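Local coordinates for SnoaL-like domain-containing protein (Burkholderia xenovorans LB400, PDB 3EN8), which is of unknown function but binds calcium in the crystal and has the NTF2-like fold of the SnoaL-like family, at residues A13-S18 with A63-R68. Numbering follows the deposited sequence. Where two conformers were deposited one is given.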
loop_
_atom_site.group_PDB
_atom_site.type_symbol
_atom_site.label_atom_id
_atom_site.label_comp_id
_atom_site.label_asym_id
_atom_site.label_seq_id
_atom_site.Cartn_x
_atom_site.Cartn_y
_atom_site.Cartn_z
ATOM N N ALA A 13 -15.173 -4.154 -10.967
ATOM C CA ALA A 13 -16.557 -3.622 -10.858
ATOM C C ALA A 13 -16.674 -2.682 -9.661
ATOM O O ALA A 13 -17.343 -1.615 -9.703
ATOM C CB ALA A 13 -17.579 -4.776 -10.773
ATOM N N HIS A 14 -15.974 -3.075 -8.614
ATOM C CA HIS A 14 -15.861 -2.278 -7.378
ATOM C C HIS A 14 -15.340 -0.911 -7.690
ATOM O O HIS A 14 -15.848 0.107 -7.208
ATOM C CB HIS A 14 -14.917 -2.950 -6.367
ATOM C CG HIS A 14 -14.673 -2.132 -5.121
ATOM N ND1 HIS A 14 -15.636 -1.953 -4.144
ATOM C CD2 HIS A 14 -13.591 -1.436 -4.709
ATOM C CE1 HIS A 14 -15.131 -1.213 -3.169
ATOM N NE2 HIS A 14 -13.896 -0.869 -3.502
ATOM N N TRP A 15 -14.274 -0.872 -8.490
ATOM C CA TRP A 15 -13.599 0.400 -8.728
ATOM C C TRP A 15 -14.386 1.235 -9.724
ATOM O O TRP A 15 -14.414 2.461 -9.646
ATOM C CB TRP A 15 -12.155 0.217 -9.217
ATOM C CG TRP A 15 -11.312 -0.432 -8.148
ATOM C CD1 TRP A 15 -10.617 -1.567 -8.277
ATOM C CD2 TRP A 15 -11.154 0.001 -6.778
ATOM N NE1 TRP A 15 -10.002 -1.897 -7.067
ATOM C CE2 TRP A 15 -10.314 -0.938 -6.142
ATOM C CE3 TRP A 15 -11.638 1.096 -6.028
ATOM C CZ2 TRP A 15 -9.967 -0.837 -4.796
ATOM C CZ3 TRP A 15 -11.268 1.205 -4.723
ATOM C CH2 TRP A 15 -10.461 0.226 -4.110
ATOM N N GLN A 16 -15.036 0.555 -10.655
ATOM C CA GLN A 16 -15.925 1.249 -11.588
ATOM C C GLN A 16 -17.042 1.927 -10.833
ATOM O O GLN A 16 -17.479 3.050 -11.162
ATOM C CB GLN A 16 -16.526 0.279 -12.618
ATOM C CG GLN A 16 -15.531 -0.176 -13.675
ATOM C CD GLN A 16 -15.160 0.931 -14.664
ATOM O OE1 GLN A 16 -15.752 2.014 -14.668
ATOM N NE2 GLN A 16 -14.191 0.644 -15.533
ATOM N N ALA A 17 -17.527 1.218 -9.838
ATOM C CA ALA A 17 -18.631 1.727 -9.003
ATOM C C ALA A 17 -18.182 2.942 -8.228
ATOM O O ALA A 17 -18.926 3.953 -8.086
ATOM C CB ALA A 17 -19.161 0.667 -8.074
ATOM N N SER A 18 -16.947 2.869 -7.759
ATOM C CA SER A 18 -16.368 3.963 -6.979
ATOM C C SER A 18 -16.205 5.227 -7.838
ATOM O O SER A 18 -16.491 6.346 -7.398
ATOM C CB SER A 18 -15.041 3.507 -6.359
ATOM O OG SER A 18 -14.454 4.515 -5.574
ATOM N N ALA A 63 -14.159 13.474 -7.999
ATOM C CA ALA A 63 -14.239 14.246 -9.257
ATOM C C ALA A 63 -13.408 13.578 -10.350
ATOM O O ALA A 63 -13.607 13.795 -11.547
ATOM C CB ALA A 63 -13.793 15.737 -9.045
ATOM N N GLY A 64 -12.450 12.773 -9.893
ATOM C CA GLY A 64 -11.486 12.093 -10.753
ATOM C C GLY A 64 -11.039 10.793 -10.102
ATOM O O GLY A 64 -10.801 10.756 -8.912
ATOM N N PHE A 65 -10.934 9.756 -10.922
ATOM C CA PHE A 65 -10.613 8.361 -10.479
ATOM C C PHE A 65 -9.934 7.599 -11.592
ATOM O O PHE A 65 -10.382 7.628 -12.755
ATOM C CB PHE A 65 -11.879 7.607 -10.059
ATOM C CG PHE A 65 -11.605 6.236 -9.473
ATOM C CD1 PHE A 65 -11.303 5.178 -10.289
ATOM C CD2 PHE A 65 -11.649 6.038 -8.111
ATOM C CE1 PHE A 65 -11.033 3.911 -9.750
ATOM C CE2 PHE A 65 -11.381 4.773 -7.567
ATOM C CZ PHE A 65 -11.070 3.730 -8.391
ATOM N N GLU A 66 -8.835 6.929 -11.237
ATOM C CA GLU A 66 -8.119 6.086 -12.200
ATOM C C GLU A 66 -7.353 4.983 -11.492
ATOM O O GLU A 66 -6.631 5.221 -10.523
ATOM C CB GLU A 66 -7.170 6.962 -13.015
ATOM C CG GLU A 66 -6.227 6.295 -13.956
ATOM C CD GLU A 66 -5.352 7.348 -14.641
ATOM O OE1 GLU A 66 -4.605 8.073 -13.938
ATOM O OE2 GLU A 66 -5.446 7.471 -15.871
ATOM N N VAL A 67 -7.546 3.764 -11.962
ATOM C CA VAL A 67 -6.774 2.637 -11.406
ATOM C C VAL A 67 -5.395 2.629 -12.038
ATOM O O VAL A 67 -5.242 2.775 -13.271
ATOM C CB VAL A 67 -7.455 1.279 -11.615
ATOM C CG1 VAL A 67 -6.514 0.128 -11.124
ATOM C CG2 VAL A 67 -8.799 1.230 -10.847
ATOM N N ARG A 68 -4.383 2.468 -11.187
ATOM C CA ARG A 68 -2.983 2.358 -11.638
ATOM C C ARG A 68 -2.588 0.897 -11.884
ATOM O O ARG A 68 -2.066 0.473 -12.930
ATOM C CB ARG A 68 -2.031 2.943 -10.585
ATOM C CG ARG A 68 -0.576 2.906 -11.025
ATOM C CD ARG A 68 0.402 3.401 -9.959
ATOM N NE ARG A 68 1.807 3.332 -10.399
ATOM C CZ ARG A 68 2.448 4.331 -11.009
ATOM N NH1 ARG A 68 1.825 5.461 -11.303
ATOM N NH2 ARG A 68 3.720 4.187 -11.367
#
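Phe65 meets Trp15 with the far end of its ring: CZ of Phe65 lies 3.6 Å from CE3 of Trp15 and 3.8 Å from its CB, so the phenyl's end lies in the corner between CB and the benzo ring. One face of the same phenyl receives the backbone carbonyl of Trp15, whose O is 3.7 Å from Phe65 CE1 and displaced toward the ring's rim. On the same side of the ring plane, but obliquely, comes the hydroxyl of Ser18, with OG 3.7 Å from Phe65 CE2. Val67 adds CG2 at 3.9 Å from Trp15 CB, the two side chains crossing at about a right angle. With CG anti to the backbone N (chi1 -174°), the Phe65 ring is carried toward the helix, where it touches Trp15 and Ser18, three residues apart. Helix 3-20 packs here against the concave sheet of the NTF2-like cone, and the contact joins it to strand 64-73, outermost on its side within this chain; segments 13-18 and 64-68 run nearly antiparallel, at 160°, with axes 9.1 Å apart at closest approach. Apolar contacts carry the pairing, and the buried polar atoms find partners beyond it: Ser18 OG hydrogen-bonds to Glu26 OE2, while Trp15 NE1 makes a weak hydrogen bond to Thr79 OG1. Tyr81 on the adjoining strand meets both aromatic rings, and the His14 ring places CD2 over one face of the indole, 3.3 Å above its plane. Just before Phe65, Ala63 and Gly64 both face Ser84 in a classic beta bulge.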